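DR2417 (Deinococcus radiodurans, PDB 4XWW) probably degrades and matures RNA as a metal-dependent 5'-3' exonuclease, with possible endonuclease activity, and works as a homodimer of the metallo-beta-lactamase superfamily. Local coordinates at residues L192-L206 against A388-L400. Residues are numbered along the deposited sequence; the frame is centred on the assembly and turned at random.
Sequences LERVEQAGKDGVLLL and ATILNLTRPKFFL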
ATOM      1  N   LEU A 192      31.360  -1.364  19.546  1.00 21.66           N
ATOM      2  CA  LEU A 192      31.510   0.091  19.505  1.00 23.66           C
ATOM      3  C   LEU A 192      32.928   0.510  19.878  1.00 20.96           C
ATOM      4  O   LEU A 192      33.386   1.581  19.491  1.00 23.65           O
ATOM      5  CB  LEU A 192      30.492   0.772  20.421  1.00 23.34           C
ATOM      6  CG  LEU A 192      29.033   0.564  20.013  1.00 27.12           C
ATOM      7  CD1 LEU A 192      28.102   1.356  20.916  1.00 31.17           C
ATOM      8  CD2 LEU A 192      28.834   0.932  18.544  1.00 24.46           C
ATOM      9  N   GLU A 193      33.611  -0.335  20.644  1.00 23.36           N
ATOM     10  CA  GLU A 193      35.025  -0.129  20.955  1.00 23.06           C
ATOM     11  C   GLU A 193      35.829  -0.079  19.658  1.00 25.43           C
ATOM     12  O   GLU A 193      36.663   0.812  19.456  1.00 25.63           O
ATOM     13  CB  GLU A 193      35.519  -1.253  21.866  1.00 24.04           C
ATOM     14  CG  GLU A 193      36.965  -1.154  22.295  1.00 36.43           C
ATOM     15  CD  GLU A 193      37.377  -2.324  23.173  1.00 54.15           C
ATOM     16  OE1 GLU A 193      37.109  -3.485  22.790  1.00 55.08           O
ATOM     17  OE2 GLU A 193      37.960  -2.084  24.252  1.00 64.01           O
ATOM     18  N   ARG A 194      35.563  -1.026  18.763  1.00 22.52           N
ATOM     19  CA  ARG A 194      36.322  -1.095  17.515  1.00 24.86           C
ATOM     20  C   ARG A 194      36.000   0.093  16.633  1.00 21.15           C
ATOM     21  O   ARG A 194      36.873   0.640  15.968  1.00 22.07           O
ATOM     22  CB  ARG A 194      36.035  -2.388  16.749  1.00 24.53           C
ATOM     23  CG  ARG A 194      36.793  -2.469  15.435  1.00 21.54           C
ATOM     24  CD  ARG A 194      38.309  -2.604  15.740  1.00 18.95           C
ATOM     25  NE  ARG A 194      39.222  -2.576  14.586  1.00 23.34           N
ATOM     26  CZ  ARG A 194      39.730  -1.467  14.045  1.00 22.06           C
ATOM     27  NH1 ARG A 194      39.374  -0.259  14.508  1.00 24.44           N
ATOM     28  NH2 ARG A 194      40.585  -1.558  13.035  1.00 25.86           N
ATOM     29  N   VAL A 195      34.722   0.477  16.617  1.00 19.70           N
ATOM     30  CA  VAL A 195      34.278   1.604  15.810  1.00 18.67           C
ATOM     31  C   VAL A 195      34.915   2.902  16.325  1.00 21.92           C
ATOM     32  O   VAL A 195      35.403   3.721  15.540  1.00 24.02           O
ATOM     33  CB  VAL A 195      32.730   1.705  15.809  1.00 25.86           C
ATOM     34  CG1 VAL A 195      32.264   3.020  15.193  1.00 24.72           C
ATOM     35  CG2 VAL A 195      32.106   0.490  15.067  1.00 21.98           C
ATOM     36  N   GLU A 196      34.919   3.078  17.642  1.00 21.09           N
ATOM     37  CA  GLU A 196      35.546   4.257  18.235  1.00 20.02           C
ATOM     38  C   GLU A 196      37.050   4.305  17.919  1.00 23.93           C
ATOM     39  O   GLU A 196      37.606   5.369  17.626  1.00 23.17           O
ATOM     40  CB  GLU A 196      35.322   4.280  19.746  1.00 21.38           C
ATOM     41  CG  GLU A 196      36.034   5.443  20.426  1.00 34.48           C
ATOM     42  CD  GLU A 196      35.491   5.738  21.806  1.00 48.19           C
ATOM     43  OE1 GLU A 196      35.005   4.796  22.470  1.00 41.77           O
ATOM     44  OE2 GLU A 196      35.549   6.917  22.220  1.00 56.67           O
ATOM     45  N   GLN A 197      37.710   3.146  17.982  1.00 23.09           N
ATOM     46  CA  GLN A 197      39.122   3.057  17.622  1.00 25.22           C
ATOM     47  C   GLN A 197      39.320   3.469  16.168  1.00 24.09           C
ATOM     48  O   GLN A 197      40.277   4.152  15.848  1.00 22.78           O
ATOM     49  CB  GLN A 197      39.669   1.639  17.840  1.00 21.80           C
ATOM     50  CG  GLN A 197      41.162   1.473  17.539  1.00 22.04           C
ATOM     51  CD  GLN A 197      42.052   2.318  18.446  1.00 28.16           C
ATOM     52  OE1 GLN A 197      41.822   2.413  19.653  1.00 33.22           O
ATOM     53  NE2 GLN A 197      43.039   2.959  17.863  1.00 27.61           N
ATOM     54  N   ALA A 198      38.392   3.065  15.298  1.00 23.19           N
ATOM     55  CA  ALA A 198      38.510   3.384  13.880  1.00 25.44           C
ATOM     56  C   ALA A 198      38.457   4.896  13.693  1.00 24.86           C
ATOM     57  O   ALA A 198      39.212   5.457  12.910  1.00 23.78           O
ATOM     58  CB  ALA A 198      37.396   2.685  13.056  1.00 20.56           C
ATOM     59  N   GLY A 199      37.580   5.552  14.445  1.00 22.94           N
ATOM     60  CA  GLY A 199      37.517   7.007  14.452  1.00 22.00           C
ATOM     61  C   GLY A 199      38.841   7.662  14.862  1.00 23.45           C
ATOM     62  O   GLY A 199      39.239   8.679  14.293  1.00 24.47           O
ATOM     63  N   LYS A 200      39.527   7.092  15.847  1.00 24.88           N
ATOM     64  CA  LYS A 200      40.818   7.644  16.287  1.00 23.82           C
ATOM     65  C   LYS A 200      41.931   7.383  15.267  1.00 26.36           C
ATOM     66  O   LYS A 200      42.773   8.244  15.018  1.00 25.65           O
ATOM     67  CB  LYS A 200      41.219   7.072  17.657  1.00 23.73           C
ATOM     68  CG  LYS A 200      40.165   7.309  18.736  1.00 27.33           C
ATOM     69  CD  LYS A 200      40.604   6.805  20.104  1.00 32.11           C
ATOM     70  CE  LYS A 200      39.522   7.115  21.141  1.00 26.58           C
ATOM     71  NZ  LYS A 200      39.738   6.482  22.473  1.00 31.50           N
ATOM     72  N   ASP A 201      41.920   6.193  14.680  1.00 27.91           N
ATOM     73  CA  ASP A 201      42.876   5.846  13.634  1.00 26.36           C
ATOM     74  C   ASP A 201      42.710   6.750  12.425  1.00 27.91           C
ATOM     75  O   ASP A 201      43.691   7.101  11.755  1.00 31.05           O
ATOM     76  CB  ASP A 201      42.704   4.388  13.199  1.00 31.21           C
ATOM     77  CG  ASP A 201      43.224   3.400  14.225  1.00 30.29           C
ATOM     78  OD1 ASP A 201      44.051   3.803  15.068  1.00 34.39           O
ATOM     79  OD2 ASP A 201      42.806   2.226  14.184  1.00 30.57           O
ATOM     80  N   GLY A 202      41.449   7.108  12.166  1.00 28.81           N
ATOM     81  CA  GLY A 202      41.050   7.923  11.035  1.00 25.87           C
ATOM     82  C   GLY A 202      40.129   7.134  10.114  1.00 26.72           C
ATOM     83  O   GLY A 202      40.525   6.101   9.586  1.00 26.72           O
ATOM     84  N   VAL A 203      38.888   7.587   9.957  1.00 27.84           N
ATOM     85  CA  VAL A 203      37.985   7.029   8.953  1.00 23.21           C
ATOM     86  C   VAL A 203      37.886   8.031   7.791  1.00 25.91           C
ATOM     87  O   VAL A 203      37.412   9.153   7.977  1.00 26.79           O
ATOM     88  CB  VAL A 203      36.578   6.744   9.539  1.00 25.22           C
ATOM     89  CG1 VAL A 203      35.580   6.319   8.437  1.00 20.59           C
ATOM     90  CG2 VAL A 203      36.658   5.685  10.648  1.00 22.27           C
ATOM     91  N   LEU A 204      38.373   7.654   6.609  1.00 23.63           N
ATOM     92  CA  LEU A 204      38.238   8.524   5.433  1.00 22.51           C
ATOM     93  C   LEU A 204      36.793   8.612   4.938  1.00 28.19           C
ATOM     94  O   LEU A 204      36.274   9.702   4.635  1.00 24.74           O
ATOM     95  CB  LEU A 204      39.141   8.024   4.302  1.00 24.61           C
ATOM     96  CG  LEU A 204      39.096   8.842   3.004  1.00 31.88           C
ATOM     97  CD1 LEU A 204      39.589  10.261   3.252  1.00 30.47           C
ATOM     98  CD2 LEU A 204      39.954   8.178   1.953  1.00 27.17           C
ATOM     99  N   LEU A 205      36.148   7.459   4.836  1.00 22.16           N
ATOM    100  CA  LEU A 205      34.780   7.397   4.340  1.00 27.46           C
ATOM    101  C   LEU A 205      33.930   6.520   5.238  1.00 22.16           C
ATOM    102  O   LEU A 205      34.296   5.386   5.541  1.00 20.48           O
ATOM    103  CB  LEU A 205      34.745   6.856   2.909  1.00 25.42           C
ATOM    104  CG  LEU A 205      33.354   6.559   2.347  1.00 22.31           C
ATOM    105  CD1 LEU A 205      32.575   7.853   2.185  1.00 22.12           C
ATOM    106  CD2 LEU A 205      33.506   5.844   1.020  1.00 26.40           C
ATOM    107  N   LEU A 206      32.788   7.057   5.657  1.00 19.30           N
ATOM    108  CA  LEU A 206      31.781   6.253   6.340  1.00 17.52           C
ATOM    109  C   LEU A 206      30.612   5.924   5.394  1.00 21.81           C
ATOM    110  O   LEU A 206      30.085   6.809   4.695  1.00 21.77           O
ATOM    111  CB  LEU A 206      31.254   6.984   7.574  1.00 19.57           C
ATOM    112  CG  LEU A 206      30.019   6.347   8.234  1.00 18.57           C
ATOM    113  CD1 LEU A 206      30.408   5.024   8.932  1.00 19.86           C
ATOM    114  CD2 LEU A 206      29.389   7.313   9.232  1.00 20.14           C
ATOM    115  N   ALA A 388      23.555   8.769  14.894  1.00 16.35           N
ATOM    116  CA  ALA A 388      24.419   9.840  15.411  1.00 18.82           C
ATOM    117  C   ALA A 388      25.616   9.288  16.192  1.00 21.99           C
ATOM    118  O   ALA A 388      26.739   9.800  16.102  1.00 21.20           O
ATOM    119  CB  ALA A 388      23.620  10.777  16.285  1.00 20.33           C
ATOM    120  N   THR A 389      25.379   8.235  16.958  1.00 22.25           N
ATOM    121  CA  THR A 389      26.440   7.621  17.731  1.00 19.38           C
ATOM    122  C   THR A 389      27.572   7.159  16.803  1.00 21.97           C
ATOM    123  O   THR A 389      28.754   7.427  17.050  1.00 21.56           O
ATOM    124  CB  THR A 389      25.914   6.437  18.555  1.00 22.97           C
ATOM    125  OG1 THR A 389      25.166   6.939  19.667  1.00 25.29           O
ATOM    126  CG2 THR A 389      27.075   5.585  19.091  1.00 24.28           C
ATOM    127  N   ILE A 390      27.203   6.509  15.706  1.00 18.78           N
ATOM    128  CA  ILE A 390      28.200   6.060  14.743  1.00 21.50           C
ATOM    129  C   ILE A 390      28.941   7.226  14.079  1.00 20.48           C
ATOM    130  O   ILE A 390      30.180   7.213  13.963  1.00 19.87           O
ATOM    131  CB  ILE A 390      27.565   5.179  13.669  1.00 22.89           C
ATOM    132  CG1 ILE A 390      26.903   3.954  14.330  1.00 20.13           C
ATOM    133  CG2 ILE A 390      28.637   4.796  12.599  1.00 21.22           C
ATOM    134  CD1 ILE A 390      27.855   3.156  15.230  1.00 27.56           C
ATOM    135  N   LEU A 391      28.191   8.233  13.639  1.00 19.31           N
ATOM    136  CA  LEU A 391      28.798   9.431  13.059  1.00 20.19           C
ATOM    137  C   LEU A 391      29.726  10.125  14.056  1.00 21.36           C
ATOM    138  O   LEU A 391      30.795  10.584  13.674  1.00 20.94           O
ATOM    139  CB  LEU A 391      27.704  10.401  12.565  1.00 20.89           C
ATOM    140  CG  LEU A 391      27.081  10.037  11.210  1.00 20.45           C
ATOM    141  CD1 LEU A 391      25.639  10.486  11.111  1.00 22.72           C
ATOM    142  CD2 LEU A 391      27.899  10.652  10.075  1.00 24.09           C
ATOM    143  N   ASN A 392      29.349  10.174  15.331  1.00 22.68           N
ATOM    144  CA  ASN A 392      30.186  10.833  16.340  1.00 20.25           C
ATOM    145  C   ASN A 392      31.437  10.027  16.687  1.00 21.44           C
ATOM    146  O   ASN A 392      32.491  10.596  16.965  1.00 25.15           O
ATOM    147  CB  ASN A 392      29.387  11.102  17.627  1.00 18.73           C
ATOM    148  CG  ASN A 392      28.394  12.262  17.491  1.00 26.98           C
ATOM    149  OD1 ASN A 392      28.598  13.192  16.707  1.00 28.39           O
ATOM    150  ND2 ASN A 392      27.316  12.203  18.264  1.00 27.10           N
ATOM    151  N   LEU A 393      31.310   8.707  16.684  1.00 19.47           N
ATOM    152  CA  LEU A 393      32.431   7.835  17.022  1.00 19.49           C
ATOM    153  C   LEU A 393      33.462   7.755  15.890  1.00 23.45           C
ATOM    154  O   LEU A 393      34.664   7.689  16.141  1.00 23.45           O
ATOM    155  CB  LEU A 393      31.913   6.434  17.358  1.00 19.79           C
ATOM    156  CG  LEU A 393      31.265   6.245  18.725  1.00 17.13           C
ATOM    157  CD1 LEU A 393      30.755   4.822  18.847  1.00 22.04           C
ATOM    158  CD2 LEU A 393      32.301   6.525  19.848  1.00 27.04           C
ATOM    159  N   THR A 394      32.982   7.743  14.647  1.00 22.56           N
ATOM    160  CA  THR A 394      33.873   7.575  13.496  1.00 24.19           C
ATOM    161  C   THR A 394      34.472   8.885  12.997  1.00 24.31           C
ATOM    162  O   THR A 394      35.567   8.877  12.403  1.00 22.67           O
ATOM    163  CB  THR A 394      33.173   6.878  12.328  1.00 21.41           C
ATOM    164  OG1 THR A 394      31.947   7.551  12.037  1.00 27.91           O
ATOM    165  CG2 THR A 394      32.892   5.426  12.675  1.00 22.20           C
ATOM    166  N   ARG A 395      33.780   9.998  13.227  1.00 25.65           N
ATOM    167  CA  ARG A 395      34.301  11.310  12.817  1.00 29.55           C
ATOM    168  C   ARG A 395      34.831  11.300  11.380  1.00 27.00           C
ATOM    169  O   ARG A 395      35.981  11.674  11.138  1.00 25.80           O
ATOM    170  CB  ARG A 395      35.417  11.766  13.770  1.00 33.69           C
ATOM    171  CG  ARG A 395      34.908  12.374  15.067  1.00 50.16           C
ATOM    172  CD  ARG A 395      35.654  11.829  16.286  1.00 54.17           C
ATOM    173  NE  ARG A 395      37.101  11.992  16.196  1.00 58.92           N
ATOM    174  CZ  ARG A 395      37.975  11.206  16.819  1.00 56.84           C
ATOM    175  NH1 ARG A 395      37.539  10.200  17.565  1.00 55.62           N
ATOM    176  NH2 ARG A 395      39.282  11.416  16.695  1.00 63.68           N
ATOM    177  N   PRO A 396      34.009  10.853  10.418  1.00 24.32           N
ATOM    178  CA  PRO A 396      34.535  10.587   9.077  1.00 19.85           C
ATOM    179  C   PRO A 396      34.783  11.863   8.281  1.00 20.55           C
ATOM    180  O   PRO A 396      34.082  12.866   8.449  1.00 21.79           O
ATOM    181  CB  PRO A 396      33.420   9.762   8.432  1.00 22.59           C
ATOM    182  CG  PRO A 396      32.192  10.358   9.021  1.00 22.49           C
ATOM    183  CD  PRO A 396      32.545  10.662  10.465  1.00 22.79           C
ATOM    184  N   LYS A 397      35.765  11.826   7.398  1.00 21.68           N
ATOM    185  CA  LYS A 397      35.991  12.965   6.525  1.00 23.75           C
ATOM    186  C   LYS A 397      34.879  13.035   5.489  1.00 28.32           C
ATOM    187  O   LYS A 397      34.353  14.110   5.212  1.00 30.45           O
ATOM    188  CB  LYS A 397      37.353  12.882   5.846  1.00 29.92           C
ATOM    189  CG  LYS A 397      37.691  14.107   4.993  1.00 30.91           C
ATOM    190  CD  LYS A 397      39.195  14.136   4.637  1.00 28.08           C
ATOM    191  CE  LYS A 397      39.568  15.450   3.928  1.00 31.21           C
ATOM    192  NZ  LYS A 397      40.964  15.466   3.405  1.00 37.00           N
ATOM    193  N   PHE A 398      34.503  11.884   4.936  1.00 24.52           N
ATOM    194  CA  PHE A 398      33.497  11.851   3.878  1.00 25.72           C
ATOM    195  C   PHE A 398      32.381  10.876   4.237  1.00 22.24           C
ATOM    196  O   PHE A 398      32.601   9.946   5.008  1.00 21.47           O
ATOM    197  CB  PHE A 398      34.162  11.484   2.559  1.00 26.53           C
ATOM    198  CG  PHE A 398      35.204  12.491   2.116  1.00 29.09           C
ATOM    199  CD1 PHE A 398      34.857  13.820   1.969  1.00 28.71           C
ATOM    200  CD2 PHE A 398      36.516  12.107   1.856  1.00 25.70           C
ATOM    201  CE1 PHE A 398      35.802  14.758   1.561  1.00 27.94           C
ATOM    202  CE2 PHE A 398      37.475  13.039   1.454  1.00 24.70           C
ATOM    203  CZ  PHE A 398      37.112  14.371   1.304  1.00 28.47           C
ATOM    204  N   PHE A 399      31.178  11.086   3.708  1.00 25.61           N
ATOM    205  CA  PHE A 399      30.043  10.301   4.161  1.00 22.03           C
ATOM    206  C   PHE A 399      29.120   9.922   2.998  1.00 25.94           C
ATOM    207  O   PHE A 399      28.718  10.782   2.202  1.00 21.59           O
ATOM    208  CB  PHE A 399      29.308  11.096   5.251  1.00 24.63           C
ATOM    209  CG  PHE A 399      28.063  10.438   5.789  1.00 21.75           C
ATOM    210  CD1 PHE A 399      28.012   9.075   6.029  1.00 19.42           C
ATOM    211  CD2 PHE A 399      26.960  11.214   6.097  1.00 20.12           C
ATOM    212  CE1 PHE A 399      26.848   8.493   6.542  1.00 20.88           C
ATOM    213  CE2 PHE A 399      25.807  10.652   6.613  1.00 22.00           C
ATOM    214  CZ  PHE A 399      25.743   9.288   6.829  1.00 18.64           C
ATOM    215  N   LEU A 400      28.808   8.623   2.911  1.00 20.93           N
ATOM    216  CA  LEU A 400      27.863   8.078   1.939  1.00 20.19           C
ATOM    217  C   LEU A 400      26.698   7.403   2.641  1.00 20.88           C
ATOM    218  O   LEU A 400      26.769   6.220   2.968  1.00 22.70           O
ATOM    219  CB  LEU A 400      28.524   7.044   1.021  1.00 22.25           C
ATOM    220  CG  LEU A 400      29.327   7.461  -0.204  1.00 29.82           C
ATOM    221  CD1 LEU A 400      29.821   6.203  -0.918  1.00 28.12           C
ATOM    222  CD2 LEU A 400      28.467   8.290  -1.142  1.00 28.93           C
TER
HETATM  223  O   HOH W   1      36.618   7.859  17.933  1.00 28.99           O
HETATM  224  O   HOH W   2      38.312   9.634  11.969  1.00 24.80           O
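Leu206 turns its CG anti to the backbone N (chi1 170°), which sends its two methyls on to helix 384-394 while its CB rests on Pro396 CB; there CD1 meets Ile390 CG2, and Leu206 CD2 lies 3.8 Å from Leu391 CD2. The hydroxyl of Thr394 folds back between its own N and carbonyl carbon (chi1 52°) and gives its proton to Ile390 O, 2.6 Å from OG1; a polar side chain can thus sit buried while its CG2 presses on Val195 CG1 at 3.5 Å. Beside this, Leu393 CD2 lies along the Glu196 side chain, from CB to the carboxylate. Glycine suits position 199 because the helices nearly touch there: Gly199 CA lies 3.4 Å from both Leu393 O and Thr394 O, in CA-H...O contacts that a CB would block. Each helix then gives way to a strand, and strands 205-209 and 398-402 run parallel as neighbours in one sheet of the metallo-beta-lactamase fold. Leu206 N donates to Phe398 O, and Leu206 O receives Leu400 N at 2.8 Å with an almost straight N-H...O of 179°. The edge of the Phe399 ring also approaches Leu206 O, while Leu204 CD1 packs beside the Phe398 ring. One water donates to Glu196 O and Leu393 O, bridging the two helices; another accepts from Val203 N within hydrogen-bonding distance of Gly199 O and Thr394 O. Backbone bonds thus join two strands far apart in sequence, and a largely apolar interface packs their preceding helices together.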